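Local coordinates for protein GH26A (Muricauda sp. MAR_2010_75, PDB 6Q75) that probably hydrolyses beta-mannosidic or related linkages in polysaccharides, at residues A[135-138]-A[142-145]; A[147-152]-A[198-203]; A[155-160]-A[207-212]. All blocks are in the same frame, centred on the assembly; numbering follows the deposited sequence.

Interaction 1: residues A[135-138]-A[142-145]; sequences WDDM and GTEL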
loop_
_atom_site.group_PDB
_atom_site.type_symbol
_atom_site.label_atom_id
_atom_site.label_comp_id
_atom_site.label_asym_id
_atom_site.label_seq_id
_atom_site.Cartn_x
_atom_site.Cartn_y
_atom_site.Cartn_z
ATOM N N TRP A 135 7.015 21.971 -4.944
ATOM C CA TRP A 135 6.825 21.096 -3.789
ATOM C C TRP A 135 6.445 21.916 -2.562
ATOM O O TRP A 135 5.454 21.618 -1.874
ATOM C CB TRP A 135 8.112 20.289 -3.548
ATOM C CG TRP A 135 8.054 19.449 -2.309
ATOM C CD1 TRP A 135 8.452 19.813 -1.056
ATOM C CD2 TRP A 135 7.572 18.108 -2.208
ATOM N NE1 TRP A 135 8.227 18.787 -0.171
ATOM C CE2 TRP A 135 7.686 17.727 -0.851
ATOM C CE3 TRP A 135 7.047 17.192 -3.130
ATOM C CZ2 TRP A 135 7.293 16.466 -0.387
ATOM C CZ3 TRP A 135 6.654 15.923 -2.655
ATOM C CH2 TRP A 135 6.789 15.581 -1.310
ATOM N N ASP A 136 7.210 22.978 -2.293
ATOM C CA ASP A 136 6.947 23.819 -1.128
ATOM C C ASP A 136 5.549 24.426 -1.200
ATOM O O ASP A 136 4.834 24.465 -0.193
ATOM C CB ASP A 136 7.996 24.933 -1.034
ATOM C CG ASP A 136 9.383 24.423 -0.623
ATOM O OD1 ASP A 136 9.514 23.246 -0.219
ATOM O OD2 ASP A 136 10.355 25.209 -0.722
ATOM N N ASP A 137 5.130 24.878 -2.390
ATOM C CA ASP A 137 3.814 25.512 -2.535
ATOM C C ASP A 137 2.685 24.530 -2.267
ATOM O O ASP A 137 1.671 24.883 -1.651
ATOM C CB ASP A 137 3.650 26.119 -3.929
ATOM C CG ASP A 137 4.234 27.518 -4.032
ATOM O OD1 ASP A 137 4.784 28.020 -3.024
ATOM O OD2 ASP A 137 4.178 28.107 -5.134
ATOM N N MET A 138 2.839 23.293 -2.714
ATOM C CA MET A 138 1.813 22.296 -2.466
ATOM C C MET A 138 1.638 22.049 -0.970
ATOM O O MET A 138 0.567 21.627 -0.539
ATOM C CB MET A 138 2.240 20.990 -3.150
ATOM C CG MET A 138 1.494 19.739 -2.727
ATOM S SD MET A 138 2.355 18.236 -3.294
ATOM C CE MET A 138 3.635 18.134 -2.038
ATOM N N GLY A 142 -3.003 28.301 0.987
ATOM C CA GLY A 142 -3.165 29.571 0.317
ATOM C C GLY A 142 -2.655 29.606 -1.112
ATOM O O GLY A 142 -3.086 30.475 -1.883
ATOM N N THR A 143 -1.745 28.699 -1.489
ATOM C CA THR A 143 -1.236 28.728 -2.853
ATOM C C THR A 143 -2.173 27.995 -3.809
ATOM O O THR A 143 -3.022 27.190 -3.410
ATOM C CB THR A 143 0.149 28.079 -2.951
ATOM O OG1 THR A 143 0.010 26.679 -2.694
ATOM C CG2 THR A 143 1.129 28.685 -1.956
ATOM N N GLU A 144 -1.961 28.242 -5.104
ATOM C CA GLU A 144 -2.712 27.517 -6.117
ATOM C C GLU A 144 -2.404 26.023 -6.062
ATOM O O GLU A 144 -3.300 25.188 -6.215
ATOM C CB GLU A 144 -2.398 28.069 -7.506
ATOM C CG GLU A 144 -3.250 27.436 -8.602
ATOM C CD GLU A 144 -2.722 27.708 -9.999
ATOM O OE1 GLU A 144 -1.509 27.522 -10.226
ATOM O OE2 GLU A 144 -3.523 28.102 -10.868
ATOM N N LEU A 145 -1.149 25.659 -5.845
ATOM C CA LEU A 145 -0.856 24.230 -5.852
ATOM C C LEU A 145 -1.401 23.518 -4.618
ATOM O O LEU A 145 -1.781 22.342 -4.706
ATOM C CB LEU A 145 0.647 23.967 -5.995
ATOM C CG LEU A 145 1.195 24.301 -7.384
ATOM C CD1 LEU A 145 2.684 23.994 -7.466
ATOM C CD2 LEU A 145 0.414 23.597 -8.484
HETATM O O HOH W 1 1.064 27.553 -6.425
#

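Interaction 2: residues A[147-152]-A[198-203]; sequences QRWTQQ and WKQLYD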
loop_
_atom_site.group_PDB
_atom_site.type_symbol
_atom_site.label_atom_id
_atom_site.label_comp_id
_atom_site.label_asym_id
_atom_site.label_seq_id
_atom_site.Cartn_x
_atom_site.Cartn_y
_atom_site.Cartn_z
ATOM N N GLN A 147 -4.222 24.381 -3.073
ATOM C CA GLN A 147 -5.644 24.254 -3.378
ATOM C C GLN A 147 -5.893 23.121 -4.371
ATOM O O GLN A 147 -6.800 22.301 -4.180
ATOM C CB GLN A 147 -6.180 25.579 -3.929
ATOM C CG GLN A 147 -7.554 25.453 -4.524
ATOM N N ARG A 148 -5.078 23.045 -5.425
ATOM C CA ARG A 148 -5.229 21.975 -6.402
ATOM C C ARG A 148 -4.944 20.616 -5.776
ATOM O O ARG A 148 -5.614 19.628 -6.094
ATOM C CB ARG A 148 -4.316 22.232 -7.608
ATOM C CG ARG A 148 -4.739 23.462 -8.453
ATOM C CD ARG A 148 -3.772 23.699 -9.618
ATOM N NE ARG A 148 -3.666 22.478 -10.418
ATOM C CZ ARG A 148 -4.527 22.150 -11.372
ATOM N NH1 ARG A 148 -5.529 22.965 -11.673
ATOM N NH2 ARG A 148 -4.380 21.023 -12.037
ATOM N N TRP A 149 -3.955 20.547 -4.879
ATOM C CA TRP A 149 -3.691 19.289 -4.184
ATOM C C TRP A 149 -4.891 18.879 -3.337
ATOM O O TRP A 149 -5.276 17.707 -3.320
ATOM C CB TRP A 149 -2.424 19.407 -3.330
ATOM C CG TRP A 149 -2.147 18.219 -2.449
ATOM C CD1 TRP A 149 -1.422 17.091 -2.773
ATOM C CD2 TRP A 149 -2.616 18.023 -1.111
ATOM N NE1 TRP A 149 -1.402 16.218 -1.698
ATOM C CE2 TRP A 149 -2.134 16.770 -0.671
ATOM C CE3 TRP A 149 -3.402 18.789 -0.238
ATOM C CZ2 TRP A 149 -2.408 16.266 0.610
ATOM C CZ3 TRP A 149 -3.674 18.285 1.032
ATOM C CH2 TRP A 149 -3.175 17.038 1.441
ATOM N N THR A 150 -5.519 19.830 -2.638
ATOM C CA THR A 150 -6.677 19.437 -1.842
ATOM C C THR A 150 -7.783 18.855 -2.718
ATOM O O THR A 150 -8.463 17.908 -2.309
ATOM C CB THR A 150 -7.218 20.609 -1.022
ATOM O OG1 THR A 150 -7.735 21.593 -1.920
ATOM C CG2 THR A 150 -6.131 21.206 -0.127
ATOM N N GLN A 151 -7.976 19.402 -3.927
ATOM C CA GLN A 151 -9.040 18.904 -4.795
ATOM C C GLN A 151 -8.739 17.495 -5.291
ATOM O O GLN A 151 -9.651 16.675 -5.433
ATOM C CB GLN A 151 -9.247 19.839 -5.983
ATOM C CG GLN A 151 -9.714 21.205 -5.583
ATOM C CD GLN A 151 -9.743 22.157 -6.758
ATOM O OE1 GLN A 151 -9.310 21.810 -7.863
ATOM N NE2 GLN A 151 -10.256 23.355 -6.532
ATOM N N GLN A 152 -7.476 17.210 -5.586
ATOM C CA GLN A 152 -7.110 15.860 -6.009
ATOM C C GLN A 152 -7.279 14.863 -4.873
ATOM O O GLN A 152 -7.718 13.727 -5.096
ATOM C CB GLN A 152 -5.673 15.850 -6.518
ATOM C CG GLN A 152 -5.509 16.621 -7.811
ATOM C CD GLN A 152 -4.054 16.876 -8.157
ATOM O OE1 GLN A 152 -3.163 16.720 -7.319
ATOM N NE2 GLN A 152 -3.809 17.293 -9.390
ATOM N N TRP A 198 3.209 13.617 4.004
ATOM C CA TRP A 198 2.487 12.552 4.691
ATOM C C TRP A 198 1.549 13.125 5.747
ATOM O O TRP A 198 0.366 12.757 5.823
ATOM C CB TRP A 198 3.486 11.594 5.331
ATOM C CG TRP A 198 2.855 10.406 5.994
ATOM C CD1 TRP A 198 2.374 10.320 7.272
ATOM C CD2 TRP A 198 2.640 9.128 5.396
ATOM N NE1 TRP A 198 1.880 9.050 7.504
ATOM C CE2 TRP A 198 2.032 8.305 6.365
ATOM C CE3 TRP A 198 2.900 8.601 4.126
ATOM C CZ2 TRP A 198 1.688 6.979 6.108
ATOM C CZ3 TRP A 198 2.547 7.284 3.873
ATOM C CH2 TRP A 198 1.938 6.498 4.854
ATOM N N LYS A 199 2.059 14.045 6.568
ATOM C CA LYS A 199 1.240 14.595 7.644
ATOM C C LYS A 199 0.102 15.450 7.107
ATOM O O LYS A 199 -0.986 15.476 7.698
ATOM C CB LYS A 199 2.112 15.408 8.594
ATOM C CG LYS A 199 3.188 14.591 9.312
ATOM C CD LYS A 199 4.131 15.542 10.008
ATOM C CE LYS A 199 5.506 14.958 10.258
ATOM N NZ LYS A 199 6.372 16.066 10.781
ATOM N N GLN A 200 0.330 16.149 5.993
ATOM C CA GLN A 200 -0.731 16.956 5.390
ATOM C C GLN A 200 -1.847 16.071 4.842
ATOM O O GLN A 200 -3.038 16.389 4.982
ATOM C CB GLN A 200 -0.156 17.850 4.286
ATOM C CG GLN A 200 -1.123 18.906 3.762
ATOM C CD GLN A 200 -0.435 19.862 2.792
ATOM O OE1 GLN A 200 -0.615 19.778 1.569
ATOM N NE2 GLN A 200 0.382 20.739 3.328
ATOM N N LEU A 201 -1.483 14.963 4.199
ATOM C CA LEU A 201 -2.501 14.027 3.743
ATOM C C LEU A 201 -3.229 13.420 4.936
ATOM O O LEU A 201 -4.454 13.253 4.912
ATOM C CB LEU A 201 -1.862 12.923 2.890
ATOM C CG LEU A 201 -2.874 11.899 2.338
ATOM C CD1 LEU A 201 -3.706 12.544 1.250
ATOM C CD2 LEU A 201 -2.169 10.668 1.751
ATOM N N TYR A 202 -2.480 13.076 5.985
ATOM C CA TYR A 202 -3.090 12.483 7.170
ATOM C C TYR A 202 -4.115 13.436 7.762
ATOM O O TYR A 202 -5.254 13.046 8.048
ATOM C CB TYR A 202 -2.003 12.138 8.187
ATOM C CG TYR A 202 -2.516 11.358 9.371
ATOM C CD1 TYR A 202 -3.158 12.010 10.408
ATOM C CD2 TYR A 202 -2.348 9.972 9.459
ATOM C CE1 TYR A 202 -3.641 11.333 11.497
ATOM C CE2 TYR A 202 -2.833 9.273 10.573
ATOM C CZ TYR A 202 -3.473 9.964 11.582
ATOM O OH TYR A 202 -3.977 9.322 12.705
ATOM N N ASP A 203 -3.717 14.697 7.942
ATOM C CA ASP A 203 -4.639 15.697 8.469
ATOM C C ASP A 203 -5.883 15.814 7.593
ATOM O O ASP A 203 -7.005 15.906 8.109
ATOM C CB ASP A 203 -3.919 17.045 8.602
ATOM C CG ASP A 203 -4.820 18.155 9.138
ATOM O OD1 ASP A 203 -5.256 18.092 10.313
ATOM O OD2 ASP A 203 -5.076 19.106 8.372
#

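Interaction 3: residues A[155-160]-A[207-212]; sequences QVAVHL and NHHRLN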
loop_
_atom_site.group_PDB
_atom_site.type_symbol
_atom_site.label_atom_id
_atom_site.label_comp_id
_atom_site.label_asym_id
_atom_site.label_seq_id
_atom_site.Cartn_x
_atom_site.Cartn_y
_atom_site.Cartn_z
ATOM N N GLN A 155 -10.969 13.948 -4.498
ATOM C CA GLN A 155 -11.487 13.015 -5.500
ATOM C C GLN A 155 -11.285 11.557 -5.101
ATOM O O GLN A 155 -11.913 10.670 -5.684
ATOM C CB GLN A 155 -10.833 13.257 -6.863
ATOM C CG GLN A 155 -11.366 14.486 -7.584
ATOM C CD GLN A 155 -10.596 14.809 -8.861
ATOM O OE1 GLN A 155 -9.381 14.600 -8.941
ATOM N NE2 GLN A 155 -11.300 15.358 -9.856
ATOM N N VAL A 156 -10.380 11.279 -4.172
ATOM C CA VAL A 156 -10.251 9.938 -3.616
ATOM C C VAL A 156 -10.994 9.811 -2.291
ATOM O O VAL A 156 -11.593 8.771 -2.005
ATOM C CB VAL A 156 -8.759 9.577 -3.466
ATOM C CG1 VAL A 156 -8.598 8.226 -2.769
ATOM C CG2 VAL A 156 -8.114 9.535 -4.834
ATOM N N ALA A 157 -10.954 10.867 -1.478
ATOM C CA ALA A 157 -11.589 10.845 -0.163
ATOM C C ALA A 157 -13.071 10.496 -0.255
ATOM O O ALA A 157 -13.616 9.835 0.635
ATOM C CB ALA A 157 -11.407 12.205 0.532
ATOM N N VAL A 158 -13.751 10.955 -1.305
ATOM C CA VAL A 158 -15.180 10.672 -1.413
ATOM C C VAL A 158 -15.428 9.169 -1.501
ATOM O O VAL A 158 -16.451 8.665 -1.020
ATOM C CB VAL A 158 -15.789 11.412 -2.617
ATOM C CG1 VAL A 158 -15.766 12.905 -2.378
ATOM C CG2 VAL A 158 -15.051 11.079 -3.879
ATOM N N HIS A 159 -14.501 8.439 -2.099
ATOM C CA HIS A 159 -14.660 6.993 -2.222
ATOM C C HIS A 159 -14.238 6.285 -0.939
ATOM O O HIS A 159 -14.885 5.319 -0.519
ATOM C CB HIS A 159 -13.865 6.512 -3.443
ATOM C CG HIS A 159 -14.294 7.183 -4.713
ATOM N ND1 HIS A 159 -15.590 7.121 -5.185
ATOM C CD2 HIS A 159 -13.631 8.022 -5.550
ATOM C CE1 HIS A 159 -15.696 7.855 -6.280
ATOM N NE2 HIS A 159 -14.525 8.418 -6.519
ATOM N N LEU A 160 -13.188 6.772 -0.276
ATOM C CA LEU A 160 -12.862 6.220 1.037
ATOM C C LEU A 160 -14.017 6.405 2.014
ATOM O O LEU A 160 -14.269 5.535 2.860
ATOM C CB LEU A 160 -11.590 6.877 1.574
ATOM C CG LEU A 160 -10.326 6.591 0.749
ATOM C CD1 LEU A 160 -9.129 7.378 1.258
ATOM C CD2 LEU A 160 -9.977 5.076 0.689
ATOM N N ASN A 207 -8.718 14.195 9.777
ATOM C CA ASN A 207 -9.366 15.271 10.512
ATOM C C ASN A 207 -10.395 16.009 9.672
ATOM O O ASN A 207 -11.487 16.310 10.160
ATOM C CB ASN A 207 -8.317 16.241 11.044
ATOM C CG ASN A 207 -7.399 15.591 12.039
ATOM O OD1 ASN A 207 -7.836 14.781 12.864
ATOM N ND2 ASN A 207 -6.120 15.927 11.975
ATOM N N HIS A 208 -10.082 16.334 8.418
ATOM C CA HIS A 208 -11.068 17.068 7.638
ATOM C C HIS A 208 -12.196 16.151 7.205
ATOM O O HIS A 208 -13.372 16.461 7.403
ATOM C CB HIS A 208 -10.412 17.704 6.420
ATOM C CG HIS A 208 -11.377 18.378 5.505
ATOM N ND1 HIS A 208 -11.962 19.591 5.807
ATOM C CD2 HIS A 208 -11.880 18.009 4.303
ATOM C CE1 HIS A 208 -12.775 19.941 4.829
ATOM N NE2 HIS A 208 -12.747 19.000 3.905
ATOM N N HIS A 209 -11.851 14.977 6.684
ATOM C CA HIS A 209 -12.841 14.048 6.155
ATOM C C HIS A 209 -13.324 13.035 7.179
ATOM O O HIS A 209 -14.249 12.278 6.873
ATOM C CB HIS A 209 -12.280 13.316 4.922
ATOM C CG HIS A 209 -12.185 14.185 3.705
ATOM N ND1 HIS A 209 -13.289 14.780 3.133
ATOM C CD2 HIS A 209 -11.125 14.546 2.941
ATOM C CE1 HIS A 209 -12.913 15.477 2.076
ATOM N NE2 HIS A 209 -11.607 15.348 1.938
ATOM N N ARG A 210 -12.747 13.017 8.382
ATOM C CA ARG A 210 -13.199 12.121 9.449
ATOM C C ARG A 210 -13.218 10.675 8.970
ATOM O O ARG A 210 -14.154 9.915 9.225
ATOM C CB ARG A 210 -14.570 12.541 9.978
ATOM C CG ARG A 210 -14.639 13.998 10.369
ATOM C CD ARG A 210 -13.751 14.284 11.562
ATOM N N LEU A 211 -12.189 10.313 8.224
ATOM C CA LEU A 211 -11.987 8.940 7.775
ATOM C C LEU A 211 -11.284 8.176 8.889
ATOM O O LEU A 211 -10.114 8.427 9.190
ATOM C CB LEU A 211 -11.200 8.921 6.478
ATOM C CG LEU A 211 -12.042 9.324 5.277
ATOM C CD1 LEU A 211 -11.157 9.725 4.135
ATOM C CD2 LEU A 211 -12.909 8.136 4.891
ATOM N N ASN A 212 -12.039 7.330 9.582
ATOM C CA ASN A 212 -11.538 6.532 10.687
ATOM C C ASN A 212 -11.363 5.064 10.347
ATOM O O ASN A 212 -11.066 4.274 11.245
ATOM C CB ASN A 212 -12.468 6.683 11.894
ATOM C CG ASN A 212 -12.520 8.111 12.362
ATOM O OD1 ASN A 212 -11.477 8.765 12.430
ATOM N ND2 ASN A 212 -13.714 8.617 12.654
#

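Interaction 1: residues A[135-138]-A[142-145]
Thr143 and Asp137 meet where one helix stops and the next starts, and their bond runs from a side chain to a backbone oxygen. Thr143 OG1 donates to Asp137 O over 2.7 Å, reaching it from above the carbonyl plane, 52° out of it. It can do so because the first torsion of Thr143 (chi1 68°) sets OG1 between the backbone N and the carbonyl carbon, leaving the methyl beside the backbone N. That methyl, CG2, rests against the carboxylate of Asp137, 3.9 Å from OD1, the two side chains crossing at a slant.

The arrangement is an N-cap: Thr143 precedes helix 144-165, and the same hydroxyl takes the hydrogen of Phe146 N in the first turn. A threonine suits the site because one oxygen can accept from the new helix while giving its hydrogen to the last turn of helix 132-138; Thr140 O is also within hydrogen-bonding reach. Helix 132-138 lies in the excursion after strand 104-108 of the family's (beta/alpha)8 fold, and a short turn of five residues leads from it into helix 144-165, on the outside of the barrel.

Leu145 N, also in the first helical turn, bonds to a water at 3.0 Å. The water in turn gives a weak, long bond to Asp137 OD2, so the aspartate is probably stabilised by the helix start it faces. Leu145 supplies the apolar side with its CB, 4.0 Å from Met138 N and 4.4 Å from Met138 CB. Beyond CB the methionine turns the other way. Its chain is extended out to the sulfur, and the bent third torsion (79°) then lays CE 3.7 Å above the Trp135 ring plane, toward the rim; Leu197 of helix 194-208 and Trp184 also pack against Met138.

Interaction 2: residues A[147-152]-A[198-203]
This is a buried contact between neighbouring helices, in which the indole of Trp149 on helix 144-165 spans the space to the backbone and side chains of helix 194-208. No hydrogen bond joins the two segments; the contact rests on van der Waals packing. With CG anti to the backbone N (chi1 173°), Trp149 projects its six-membered ring at the other helix. Gln200 slides past the ring in the opposite direction, its CG 3.6 Å from Trp149 CH2 and its amide group over one face, the two planes 72° apart. These helices follow strands 104-108 and 170-173, adjacent in the parallel sheet, and so form part of the outer layer of the (beta/alpha)8 barrel. At the indole edge, Leu201 CA lies in the ring plane, 3.9 Å from Trp149 CZ2, while Leu201 CD1 comes within 4.0 Å of the same carbon. A large flat residue suits the place because its rim can meet helix backbone while its polar end stays satisfied: Trp149 NE1 bonds to Tyr175 OH. Replacing Trp149 by alanine would probably open a gap between the helices and leave Tyr175 without its indole mate. Leu197 and Arg204 also touch Trp149 from helix 194-208.

Interaction 3: residues A[155-160]-A[207-212]
Ala157 presses its methyl onto the imidazole of His209, and this is the tight end of the contact. The CB sits 3.6 Å from the centroid of the His209 ring and 22° off its normal, a CH-pi approach over the face, slightly toward the CD2-NE2 side. A small side chain suits the spot, since the ring comes so close to the helix; Ala157 CB is 3.4 Å from His209 CD2. The opposite face of the imidazole is covered by His208 CD2, so the ring is held between two neighbours.

A second, apolar part follows along helix 144-165. Leu211, in the turn that follows helix 194-208, has its CG beside the backbone N (chi1 -76°), and both its methyls close on Leu160 CB, CD2 at 3.8 Å and CD1 at 3.9 Å. Leu211 CD2 also comes to 3.5 Å from Leu160 C. Only the reach of Leu211 CD1 to Ala157 CB, 4.4 Å, is loose.

The outer side is different in kind. Val158 points away from the contact and is exposed, and His208, apart from the ring atom laid on His209, is exposed as well.

The edges of the His209 ring are polar: NE2 bonds to Asp154 OD1 and ND1 to Lys161 NZ, both on helix 144-165. An acceptor at NE2 and an amine at ND1 are consistent with a neutral imidazole carrying its hydrogen on NE2, its rotation fixed by both bonds.

In the fold
Following the chain, interaction 1 comes first and closes the short turn between helix 132-138 and helix 144-165. It is finished before interaction 2 opens, yet the two touch, Met138 CG lying 3.9 Å from Trp149 CD1. Interactions 2 and 3 each close a loop of about 45 residues that runs through strand 170-173. The order is 147-152, 155-160, 198-203, 207-212, so these loops cross: interaction 3 opens before interaction 2 closes, and closes after it. Their centres are about 11 Å apart, successive points along the same pair of helices. Together they tie helix 144-165 to helix 194-208 and the turn after it, while interaction 1 fastens the preceding excursion to the start of helix 144-165.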